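Local coordinates for B12-binding domain-containing protein (Kitasatospora setae, PDB 6WTF) that probably methylates tryptophan at C2, using cobalamin, a [4Fe-4S] cluster and S-adenosylmethionine in radical chemistry, at residues Ser2-Leu7 against Glu35-Asp40; Ala228-His233 against Val347-Gly352; Cys309-Phe314 against Val332-Ile337. All coordinates share one frame; numbering follows the deposited sequence.

Overall arrangement
Contact 1 comes first along the chain and lies in the B12-binding domain, pairing strands 4-9 and 35-40 at one border of a seven-stranded sheet. Contacts 2 and 3 follow within the radical SAM core, on the far side of the chain's centre from contact 1; their centres lie about 39 and 40 Å from its own. Contact 3, between the end of strand 304-309 with the loop after it and the end of strand 327-335, is nested inside the long loop closed by contact 2. These two touch, with centres about 13 Å apart, and both reach the bound SAM analogue. Contact 1 belongs to the cobalamin-carrying domain, whereas contacts 2 and 3 shape the cluster and SAM site.

Contact 1 of 3, residues Ser2-Leu7 against Glu35-Asp40; sequences SRLVLL and EVEVLD
Leu6 and Leu39 meet on one face of the parallel strand pair 4-7 and 35-40, whose axes approach to 4.8 Å, their directions 23° apart. Leu6 CG lies opposite the backbone N (chi1 169°), which carries CD1 across the strand gap to 3.7 Å from Leu39 CG and 3.2 Å from Glu37 O. Tyr55 of helix 48-58 packs against both leucines, so this end is tightly enclosed. With an alanine in place of Leu6, a gap would probably be left beside Leu39, Tyr55 and Phe56, and Leu39 would be less firmly packed. On the other face Leu7 CD1 touches Val36 CG1 at 3.7 Å, and helix 20-31 covers Val36 and Val38; the Leu7 side chain is about 5 Å from the bound cobalamin. Between the faces run five backbone hydrogen bonds: Glu35 N to Arg3 O, Val5 N to Glu35 O, Glu37 N to Val5 O, Leu7 N to Glu37 O and Leu39 N to Leu7 O. The Leu7 N to Glu37 O bond measures 2.9 Å and is nearly straight at 172°. The opposite end is looser and solvent-facing. There the exposed Glu35 sends its extended chain obliquely across Leu4, whose CD1 is 3.8 Å from Glu35 CG, while Arg3 leads away to Gly33 O and the ring of Phe34. Glu37, buried on the same face as Leu4, brings OE1 to 4.0 Å from Leu4 CD1. That oxygen is satisfied by Arg59 and Tyr55, and Arg59 also pairs with Glu35. The chemistry thus divides the work: backbone bonds set the parallel register of a beta-alpha-beta unit, leucine and valine contacts fill its two faces, and the shared Arg59 probably offsets the negative charge of the two glutamates.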
loop_
_atom_site.group_PDB
_atom_site.type_symbol
_atom_site.label_atom_id
_atom_site.label_comp_id
_atom_site.label_asym_id
_atom_site.label_seq_id
_atom_site.Cartn_x
_atom_site.Cartn_y
_atom_site.Cartn_z
ATOM N N SER A 2 -17.164 -1.599 29.974
ATOM C CA SER A 2 -17.176 -2.261 28.672
ATOM C C SER A 2 -15.762 -2.440 28.136
ATOM O O SER A 2 -14.889 -1.598 28.360
ATOM C CB SER A 2 -18.018 -1.471 27.670
ATOM O OG SER A 2 -17.951 -2.063 26.381
ATOM N N ARG A 3 -15.539 -3.547 27.428
ATOM C CA ARG A 3 -14.247 -3.835 26.822
ATOM C C ARG A 3 -14.402 -4.179 25.343
ATOM O O ARG A 3 -13.570 -4.880 24.769
ATOM C CB ARG A 3 -13.536 -4.956 27.581
ATOM C CG ARG A 3 -13.190 -4.571 29.020
ATOM C CD ARG A 3 -12.524 -5.696 29.806
ATOM N NE ARG A 3 -11.134 -5.895 29.415
ATOM C CZ ARG A 3 -10.135 -5.092 29.770
ATOM N NH1 ARG A 3 -10.375 -4.025 30.521
ATOM N NH2 ARG A 3 -8.897 -5.351 29.365
ATOM N N LEU A 4 -15.463 -3.674 24.715
ATOM C CA LEU A 4 -15.782 -3.958 23.322
ATOM C C LEU A 4 -15.250 -2.845 22.426
ATOM O O LEU A 4 -15.595 -1.672 22.612
ATOM C CB LEU A 4 -17.291 -4.105 23.140
ATOM C CG LEU A 4 -17.802 -4.261 21.708
ATOM C CD1 LEU A 4 -17.172 -5.474 21.043
ATOM C CD2 LEU A 4 -19.325 -4.360 21.690
ATOM N N VAL A 5 -14.413 -3.217 21.459
ATOM C CA VAL A 5 -13.881 -2.304 20.452
ATOM C C VAL A 5 -14.411 -2.732 19.092
ATOM O O VAL A 5 -14.355 -3.919 18.747
ATOM C CB VAL A 5 -12.341 -2.292 20.441
ATOM C CG1 VAL A 5 -11.825 -1.236 19.461
ATOM C CG2 VAL A 5 -11.789 -2.058 21.836
ATOM N N LEU A 6 -14.919 -1.776 18.322
ATOM C CA LEU A 6 -15.341 -2.035 16.954
ATOM C C LEU A 6 -14.275 -1.548 15.985
ATOM O O LEU A 6 -13.741 -0.447 16.138
ATOM C CB LEU A 6 -16.672 -1.351 16.639
ATOM C CG LEU A 6 -17.041 -1.363 15.152
ATOM C CD1 LEU A 6 -17.353 -2.779 14.660
ATOM C CD2 LEU A 6 -18.197 -0.409 14.868
ATOM N N LEU A 7 -13.969 -2.380 14.989
ATOM C CA LEU A 7 -13.061 -2.033 13.903
ATOM C C LEU A 7 -13.815 -2.119 12.584
ATOM O O LEU A 7 -14.435 -3.144 12.288
ATOM C CB LEU A 7 -11.849 -2.964 13.883
ATOM C CG LEU A 7 -11.028 -2.958 15.170
ATOM C CD1 LEU A 7 -9.927 -4.004 15.099
ATOM C CD2 LEU A 7 -10.446 -1.563 15.417
ATOM N N GLU A 35 -12.744 -7.425 23.793
ATOM C CA GLU A 35 -13.599 -8.072 22.810
ATOM C C GLU A 35 -13.584 -7.220 21.550
ATOM O O GLU A 35 -13.706 -5.993 21.630
ATOM C CB GLU A 35 -15.022 -8.236 23.346
ATOM C CG GLU A 35 -16.014 -8.805 22.347
ATOM C CD GLU A 35 -17.396 -8.979 22.951
ATOM O OE1 GLU A 35 -17.664 -8.357 23.999
ATOM O OE2 GLU A 35 -18.208 -9.745 22.387
ATOM N N VAL A 36 -13.403 -7.858 20.398
ATOM C CA VAL A 36 -13.209 -7.145 19.140
ATOM C C VAL A 36 -14.223 -7.655 18.127
ATOM O O VAL A 36 -14.394 -8.869 17.969
ATOM C CB VAL A 36 -11.776 -7.312 18.596
ATOM C CG1 VAL A 36 -11.557 -6.418 17.373
ATOM C CG2 VAL A 36 -10.748 -7.013 19.673
ATOM N N GLU A 37 -14.898 -6.728 17.451
ATOM C CA GLU A 37 -15.807 -7.055 16.362
ATOM C C GLU A 37 -15.433 -6.227 15.141
ATOM O O GLU A 37 -15.140 -5.033 15.254
ATOM C CB GLU A 37 -17.269 -6.812 16.761
ATOM C CG GLU A 37 -17.784 -7.818 17.797
ATOM C CD GLU A 37 -19.229 -7.586 18.203
ATOM O OE1 GLU A 37 -19.692 -6.433 18.138
ATOM O OE2 GLU A 37 -19.905 -8.563 18.588
ATOM N N VAL A 38 -15.425 -6.872 13.978
ATOM C CA VAL A 38 -15.053 -6.239 12.717
ATOM C C VAL A 38 -16.303 -6.095 11.862
ATOM O O VAL A 38 -17.047 -7.066 11.670
ATOM C CB VAL A 38 -13.977 -7.054 11.973
ATOM C CG1 VAL A 38 -13.617 -6.385 10.653
ATOM C CG2 VAL A 38 -12.740 -7.235 12.837
ATOM N N LEU A 39 -16.541 -4.883 11.361
ATOM C CA LEU A 39 -17.527 -4.633 10.312
ATOM C C LEU A 39 -16.760 -4.381 9.022
ATOM O O LEU A 39 -16.061 -3.368 8.895
ATOM C CB LEU A 39 -18.429 -3.447 10.646
ATOM C CG LEU A 39 -19.487 -3.658 11.726
ATOM C CD1 LEU A 39 -20.318 -2.392 11.887
ATOM C CD2 LEU A 39 -20.369 -4.854 11.400
ATOM N N ASP A 40 -16.884 -5.298 8.072
ATOM C CA ASP A 40 -16.153 -5.235 6.812
ATOM C C ASP A 40 -17.138 -4.833 5.722
ATOM O O ASP A 40 -18.045 -5.600 5.382
ATOM C CB ASP A 40 -15.493 -6.577 6.508
ATOM C CG ASP A 40 -14.489 -6.496 5.378
ATOM O OD1 ASP A 40 -14.287 -5.402 4.801
ATOM O OD2 ASP A 40 -13.892 -7.545 5.071
#

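Contact 2 of 3, residues Ala228-His233 against Val347-Gly352. With SF4 (iron/sulfur cluster), chain C; SA8 (S-5'-azamethionine-5'-deoxyadenosine), chain E.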
loop_
_atom_site.group_PDB
_atom_site.type_symbol
_atom_site.label_atom_id
_atom_site.label_comp_id
_atom_site.label_asym_id
_atom_site.label_seq_id
_atom_site.Cartn_x
_atom_site.Cartn_y
_atom_site.Cartn_z
ATOM N N ALA A 228 14.187 1.266 5.471
ATOM C CA ALA A 228 15.304 2.117 5.860
ATOM C C ALA A 228 15.761 3.061 4.758
ATOM O O ALA A 228 16.638 3.895 5.011
ATOM C CB ALA A 228 16.489 1.261 6.314
ATOM N N TYR A 229 15.211 2.966 3.551
ATOM C CA TYR A 229 15.646 3.855 2.484
ATOM C C TYR A 229 14.793 5.123 2.485
ATOM O O TYR A 229 14.013 5.380 3.404
ATOM C CB TYR A 229 15.617 3.139 1.138
ATOM C CG TYR A 229 16.720 2.117 0.982
ATOM C CD1 TYR A 229 17.736 2.015 1.927
ATOM C CD2 TYR A 229 16.747 1.252 -0.105
ATOM C CE1 TYR A 229 18.746 1.073 1.794
ATOM C CE2 TYR A 229 17.751 0.310 -0.242
ATOM C CZ TYR A 229 18.748 0.227 0.709
ATOM O OH TYR A 229 19.748 -0.703 0.572
ATOM N N ARG A 230 14.927 5.927 1.438
ATOM C CA ARG A 230 14.314 7.246 1.423
ATOM C C ARG A 230 14.034 7.657 -0.018
ATOM O O ARG A 230 14.315 8.780 -0.433
ATOM C CB ARG A 230 15.212 8.255 2.140
ATOM C CG ARG A 230 14.502 9.511 2.615
ATOM C CD ARG A 230 13.427 9.199 3.658
ATOM N NE ARG A 230 13.982 8.706 4.918
ATOM C CZ ARG A 230 14.313 9.486 5.944
ATOM N NH1 ARG A 230 14.154 10.803 5.866
ATOM N NH2 ARG A 230 14.804 8.953 7.053
ATOM N N CYS A 231 13.462 6.741 -0.802
ATOM C CA CYS A 231 13.185 7.033 -2.203
ATOM C C CYS A 231 12.218 8.206 -2.309
ATOM O O CYS A 231 11.179 8.236 -1.641
ATOM C CB CYS A 231 12.626 5.795 -2.902
ATOM S SG CYS A 231 13.744 4.366 -2.856
ATOM N N SER A 232 12.567 9.172 -3.165
ATOM C CA SER A 232 11.906 10.474 -3.158
ATOM C C SER A 232 10.424 10.399 -3.507
ATOM O O SER A 232 9.691 11.362 -3.260
ATOM C CB SER A 232 12.628 11.436 -4.112
ATOM O OG SER A 232 12.314 11.171 -5.468
ATOM N N HIS A 233 9.962 9.289 -4.070
ATOM C CA HIS A 233 8.574 9.150 -4.480
ATOM C C HIS A 233 7.697 8.471 -3.432
ATOM O O HIS A 233 6.469 8.524 -3.547
ATOM C CB HIS A 233 8.497 8.330 -5.775
ATOM C CG HIS A 233 8.810 6.878 -5.580
ATOM N ND1 HIS A 233 10.101 6.392 -5.533
ATOM C CD2 HIS A 233 7.998 5.808 -5.395
ATOM C CE1 HIS A 233 10.069 5.084 -5.341
ATOM N NE2 HIS A 233 8.806 4.705 -5.253
ATOM N N VAL A 347 17.192 6.266 -3.654
ATOM C CA VAL A 347 18.363 6.506 -2.821
ATOM C C VAL A 347 18.131 6.006 -1.402
ATOM O O VAL A 347 16.999 5.907 -0.924
ATOM C CB VAL A 347 18.735 8.002 -2.794
ATOM C CG1 VAL A 347 19.124 8.472 -4.181
ATOM C CG2 VAL A 347 17.567 8.821 -2.273
ATOM N N THR A 348 19.235 5.698 -0.724
ATOM C CA THR A 348 19.212 5.393 0.697
ATOM C C THR A 348 19.055 6.679 1.509
ATOM O O THR A 348 18.930 7.782 0.967
ATOM C CB THR A 348 20.489 4.669 1.110
ATOM O OG1 THR A 348 21.576 5.602 1.117
ATOM C CG2 THR A 348 20.810 3.545 0.131
ATOM N N GLU A 349 19.071 6.539 2.840
ATOM C CA GLU A 349 18.990 7.711 3.705
ATOM C C GLU A 349 20.207 8.612 3.550
ATOM O O GLU A 349 20.102 9.828 3.741
ATOM C CB GLU A 349 18.817 7.292 5.168
ATOM C CG GLU A 349 17.389 6.923 5.521
ATOM C CD GLU A 349 17.126 6.869 7.017
ATOM O OE1 GLU A 349 18.093 6.746 7.805
ATOM O OE2 GLU A 349 15.940 6.959 7.404
ATOM N N LYS A 350 21.366 8.042 3.205
ATOM C CA LYS A 350 22.564 8.848 2.994
ATOM C C LYS A 350 22.576 9.555 1.646
ATOM O O LYS A 350 23.476 10.367 1.404
ATOM C CB LYS A 350 23.826 7.986 3.110
ATOM C CG LYS A 350 24.031 7.326 4.461
ATOM C CD LYS A 350 23.983 8.347 5.589
ATOM C CE LYS A 350 24.856 7.916 6.762
ATOM N NZ LYS A 350 24.721 6.462 7.054
ATOM N N GLY A 351 21.625 9.257 0.763
ATOM C CA GLY A 351 21.515 9.940 -0.508
ATOM C C GLY A 351 22.139 9.220 -1.681
ATOM O O GLY A 351 22.081 9.737 -2.803
ATOM N N GLY A 352 22.740 8.055 -1.459
ATOM C CA GLY A 352 23.358 7.305 -2.532
ATOM C C GLY A 352 22.425 6.276 -3.149
ATOM O O GLY A 352 21.547 5.718 -2.486
HETATM FE FE1 SF4 C . 12.243 2.787 -1.872
HETATM FE FE2 SF4 C . 11.521 1.619 0.501
HETATM FE FE3 SF4 C . 10.721 0.518 -1.870
HETATM FE FE4 SF4 C . 9.635 2.877 -1.026
HETATM S S1 SF4 C . 9.442 0.851 -0.008
HETATM S S2 SF4 C . 10.381 2.377 -3.129
HETATM S S3 SF4 C . 11.429 3.834 -0.007
HETATM S S4 SF4 C . 12.866 0.738 -1.122
HETATM N N SA8 E . 6.580 -1.255 -1.402
HETATM C CA SA8 E . 6.481 -0.579 -2.707
HETATM C C SA8 E . 5.045 -0.145 -2.968
HETATM O O SA8 E . 4.976 0.963 -3.636
HETATM O OXT SA8 E . 4.074 -0.779 -2.581
HETATM C CB SA8 E . 6.994 -1.481 -3.875
HETATM C CG SA8 E . 7.523 -0.663 -5.045
HETATM N ND SA8 E . 6.471 -0.064 -5.870
HETATM C CE SA8 E . 5.607 -1.102 -6.441
HETATM C "C5'" SA8 E . 7.019 0.860 -6.858
HETATM C "C4'" SA8 E . 5.964 1.450 -7.775
HETATM O "O4'" SA8 E . 4.920 2.064 -6.989
HETATM C "C3'" SA8 E . 6.487 2.591 -8.634
HETATM O "O3'" SA8 E . 7.159 2.102 -9.789
HETATM C "C2'" SA8 E . 5.196 3.333 -8.990
HETATM O "O2'" SA8 E . 4.552 2.739 -10.111
HETATM C "C1'" SA8 E . 4.349 3.138 -7.720
HETATM N N9 SA8 E . 4.287 4.310 -6.851
HETATM C C8 SA8 E . 4.715 4.407 -5.552
HETATM N N7 SA8 E . 4.553 5.597 -5.024
HETATM C C5 SA8 E . 3.976 6.336 -6.047
HETATM C C6 SA8 E . 3.546 7.676 -6.128
HETATM N N6 SA8 E . 3.683 8.566 -5.137
HETATM N N1 SA8 E . 2.980 8.084 -7.286
HETATM C C2 SA8 E . 2.871 7.211 -8.292
HETATM N N3 SA8 E . 3.253 5.933 -8.336
HETATM C C4 SA8 E . 3.801 5.552 -7.176
HETATM O O HOH W 1 19.333 3.922 4.365
HETATM O O HOH W 2 14.321 5.695 5.829
#
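Thr348 lays its CG2 methyl over one face of the Tyr229 ring, 3.6 Å above the plane and offset toward the rim, a CH-pi contact. Tyr354 meets the same ring with its plane turned by about 45°. Beside this pair, the Arg230 chain bends at chi2 and chi3, and its guanidinium offers an edge to Glu349, the two flat groups standing 81° apart. Arg230 NH2 and Glu349 OE2 form a salt bridge, but the modelled separation is too short for its exact length to be trusted; Glu349 OE1 pairs with Arg243. In the backbone, Arg230 N donates to Val347 O at 3.1 Å, in the carbonyl plane. Water 1 bridges the backbones, giving a proton to Ala228 O at 2.8 Å and accepting one from Glu349 N. Next in the loop, Cys231 SG binds iron FE1 of the cluster at 2.4 Å. His233 turns its ring edge to the adenine of the SAM analogue, with CD2 3.5 Å from N7, and meets Trp345 with ring planes at about 90°. Together with Cys227 and Cys234, Cys231 forms the CX3CX2C cluster-binding loop that marks radical SAM enzymes, here packed against the type I turn Thr348-Gly351.

Contact 3 of 3, residues Cys309-Phe314 against Val332-Ile337. With SA8 (S-5'-azamethionine-5'-deoxyadenosine), chain E.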
loop_
_atom_site.group_PDB
_atom_site.type_symbol
_atom_site.label_atom_id
_atom_site.label_comp_id
_atom_site.label_asym_id
_atom_site.label_seq_id
_atom_site.Cartn_x
_atom_site.Cartn_y
_atom_site.Cartn_z
ATOM N N CYS A 309 10.330 -6.697 -4.456
ATOM C CA CYS A 309 11.775 -6.605 -4.316
ATOM C C CYS A 309 12.289 -5.324 -4.959
ATOM O O CYS A 309 11.660 -4.759 -5.858
ATOM C CB CYS A 309 12.499 -7.813 -4.942
ATOM S SG CYS A 309 12.553 -9.313 -3.909
ATOM N N GLN A 310 13.425 -4.868 -4.462
ATOM C CA GLN A 310 14.272 -3.913 -5.150
ATOM C C GLN A 310 15.329 -4.676 -5.934
ATOM O O GLN A 310 15.593 -5.848 -5.646
ATOM C CB GLN A 310 14.924 -2.965 -4.147
ATOM C CG GLN A 310 13.987 -1.898 -3.635
ATOM C CD GLN A 310 13.536 -0.965 -4.735
ATOM O OE1 GLN A 310 14.329 -0.189 -5.271
ATOM N NE2 GLN A 310 12.263 -1.040 -5.085
ATOM N N PRO A 311 15.936 -4.053 -6.953
ATOM C CA PRO A 311 16.898 -4.794 -7.787
ATOM C C PRO A 311 18.073 -5.354 -7.009
ATOM O O PRO A 311 18.665 -6.352 -7.437
ATOM C CB PRO A 311 17.342 -3.750 -8.816
ATOM C CG PRO A 311 16.184 -2.796 -8.888
ATOM C CD PRO A 311 15.701 -2.694 -7.473
ATOM N N SER A 312 18.427 -4.750 -5.876
ATOM C CA SER A 312 19.493 -5.250 -5.032
ATOM C C SER A 312 19.036 -5.179 -3.582
ATOM O O SER A 312 18.285 -4.262 -3.218
ATOM C CB SER A 312 20.780 -4.437 -5.226
ATOM O OG SER A 312 21.807 -4.886 -4.364
ATOM N N PRO A 313 19.431 -6.147 -2.737
ATOM C CA PRO A 313 20.235 -7.326 -3.065
ATOM C C PRO A 313 19.391 -8.501 -3.547
ATOM O O PRO A 313 18.364 -8.829 -2.954
ATOM C CB PRO A 313 20.914 -7.664 -1.737
ATOM C CG PRO A 313 19.983 -7.117 -0.672
ATOM C CD PRO A 313 19.005 -6.163 -1.326
ATOM N N PHE A 314 19.834 -9.132 -4.630
ATOM C CA PHE A 314 19.124 -10.277 -5.192
ATOM C C PHE A 314 20.189 -11.179 -5.819
ATOM O O PHE A 314 20.522 -11.035 -6.997
ATOM C CB PHE A 314 18.077 -9.840 -6.205
ATOM C CG PHE A 314 17.014 -10.866 -6.452
ATOM C CD1 PHE A 314 17.216 -11.881 -7.374
ATOM C CD2 PHE A 314 15.806 -10.817 -5.766
ATOM C CE1 PHE A 314 16.235 -12.840 -7.603
ATOM C CE2 PHE A 314 14.820 -11.770 -5.993
ATOM C CZ PHE A 314 15.039 -12.780 -6.916
ATOM N N VAL A 332 9.660 -6.258 -9.146
ATOM C CA VAL A 332 10.863 -5.481 -8.865
ATOM C C VAL A 332 10.630 -4.038 -9.300
ATOM O O VAL A 332 10.297 -3.768 -10.463
ATOM C CB VAL A 332 12.107 -6.082 -9.543
ATOM C CG1 VAL A 332 11.910 -6.229 -11.048
ATOM C CG2 VAL A 332 13.331 -5.233 -9.237
ATOM N N GLY A 333 10.805 -3.112 -8.362
ATOM C CA GLY A 333 10.660 -1.702 -8.659
ATOM C C GLY A 333 11.934 -1.095 -9.207
ATOM O O GLY A 333 12.555 -0.245 -8.560
ATOM N N SER A 334 12.336 -1.533 -10.401
ATOM C CA SER A 334 13.522 -0.965 -11.032
ATOM C C SER A 334 13.320 0.517 -11.322
ATOM O O SER A 334 14.255 1.317 -11.191
ATOM C CB SER A 334 13.848 -1.731 -12.310
ATOM O OG SER A 334 14.012 -3.112 -12.037
ATOM N N ASP A 335 12.107 0.888 -11.733
ATOM C CA ASP A 335 11.647 2.271 -11.835
ATOM C C ASP A 335 12.300 3.060 -12.970
ATOM O O ASP A 335 11.609 3.839 -13.636
ATOM C CB ASP A 335 11.829 2.978 -10.488
ATOM C CG ASP A 335 10.892 2.422 -9.420
ATOM O OD1 ASP A 335 9.833 1.877 -9.799
ATOM O OD2 ASP A 335 11.206 2.513 -8.214
ATOM N N HIS A 336 13.601 2.878 -13.213
ATOM C CA HIS A 336 14.258 3.549 -14.335
ATOM C C HIS A 336 15.634 2.936 -14.554
ATOM O O HIS A 336 16.103 2.120 -13.759
ATOM C CB HIS A 336 14.380 5.065 -14.107
ATOM C CG HIS A 336 14.150 5.870 -15.347
ATOM N ND1 HIS A 336 15.063 5.930 -16.379
ATOM C CD2 HIS A 336 13.096 6.627 -15.734
ATOM C CE1 HIS A 336 14.583 6.694 -17.343
ATOM N NE2 HIS A 336 13.391 7.129 -16.977
ATOM N N ILE A 337 16.297 3.379 -15.628
ATOM C CA ILE A 337 17.645 2.926 -15.966
ATOM C C ILE A 337 18.651 4.080 -15.943
ATOM O O ILE A 337 19.818 3.889 -15.584
ATOM C CB ILE A 337 17.638 2.211 -17.334
ATOM C CG1 ILE A 337 19.023 1.656 -17.659
ATOM C CG2 ILE A 337 17.162 3.144 -18.439
ATOM C CD1 ILE A 337 19.034 0.705 -18.824
HETATM N N SA8 E . 6.580 -1.255 -1.402
HETATM C CA SA8 E . 6.481 -0.579 -2.707
HETATM C C SA8 E . 5.045 -0.145 -2.968
HETATM O O SA8 E . 4.976 0.963 -3.636
HETATM O OXT SA8 E . 4.074 -0.779 -2.581
HETATM C CB SA8 E . 6.994 -1.481 -3.875
HETATM C CG SA8 E . 7.523 -0.663 -5.045
HETATM N ND SA8 E . 6.471 -0.064 -5.870
HETATM C CE SA8 E . 5.607 -1.102 -6.441
HETATM C "C5'" SA8 E . 7.019 0.860 -6.858
HETATM C "C4'" SA8 E . 5.964 1.450 -7.775
HETATM O "O4'" SA8 E . 4.920 2.064 -6.989
HETATM C "C3'" SA8 E . 6.487 2.591 -8.634
HETATM O "O3'" SA8 E . 7.159 2.102 -9.789
HETATM C "C2'" SA8 E . 5.196 3.333 -8.990
HETATM O "O2'" SA8 E . 4.552 2.739 -10.111
HETATM C "C1'" SA8 E . 4.349 3.138 -7.720
HETATM N N9 SA8 E . 4.287 4.310 -6.851
HETATM C C8 SA8 E . 4.715 4.407 -5.552
HETATM N N7 SA8 E . 4.553 5.597 -5.024
HETATM C C5 SA8 E . 3.976 6.336 -6.047
HETATM C C6 SA8 E . 3.546 7.676 -6.128
HETATM N N6 SA8 E . 3.683 8.566 -5.137
HETATM N N1 SA8 E . 2.980 8.084 -7.286
HETATM C C2 SA8 E . 2.871 7.211 -8.292
HETATM N N3 SA8 E . 3.253 5.933 -8.336
HETATM C C4 SA8 E . 3.801 5.552 -7.176
HETATM O O HOH W 3 10.435 0.818 -6.204
#
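Cys309 and Val332 pair in parallel through the backbone, where Gly333 N donates to Cys309 O at 3.1 Å with an N-H...O angle of 157°. The same oxygen takes a CA-H...O contact from Val332 CA. Gly333 centres an inverse gamma turn, where a CB would crowd Gln310 NE2. Apolar packing follows: Pro311 CG meets Val332 CG2 at 3.8 Å, the two side chains crossing at about a right angle. Val332 keeps CG2 opposite its backbone N, while CG1 sits between N and the carbonyl carbon (chi1 56°), and this turns CG2 toward the proline ring. Pro311 also brushes Ser334 OG, which bonds to Thr360. One water links the polar side chains. Gln310 points its first bond away but folds back at chi2 (-64°), placing NE2 2.8 Å from water 3; that water donates to Asp335 OD2 at 2.7 Å. Gln310 OE1 is held by Tyr354 and Lys346, and Lys346 also forms a salt bridge with Asp335 OD2, so one lysine steadies both groups. Asp335 OD1 in turn accepts a hydrogen bond from O3' of the SAM analogue at 2.7 Å, holding the ribose. Two adjacent parallel strands joined through helix 316-325, with ligand contacts gathered at their C-terminal ends, are typical of the TIM-barrel-like radical SAM core and its SAM pocket.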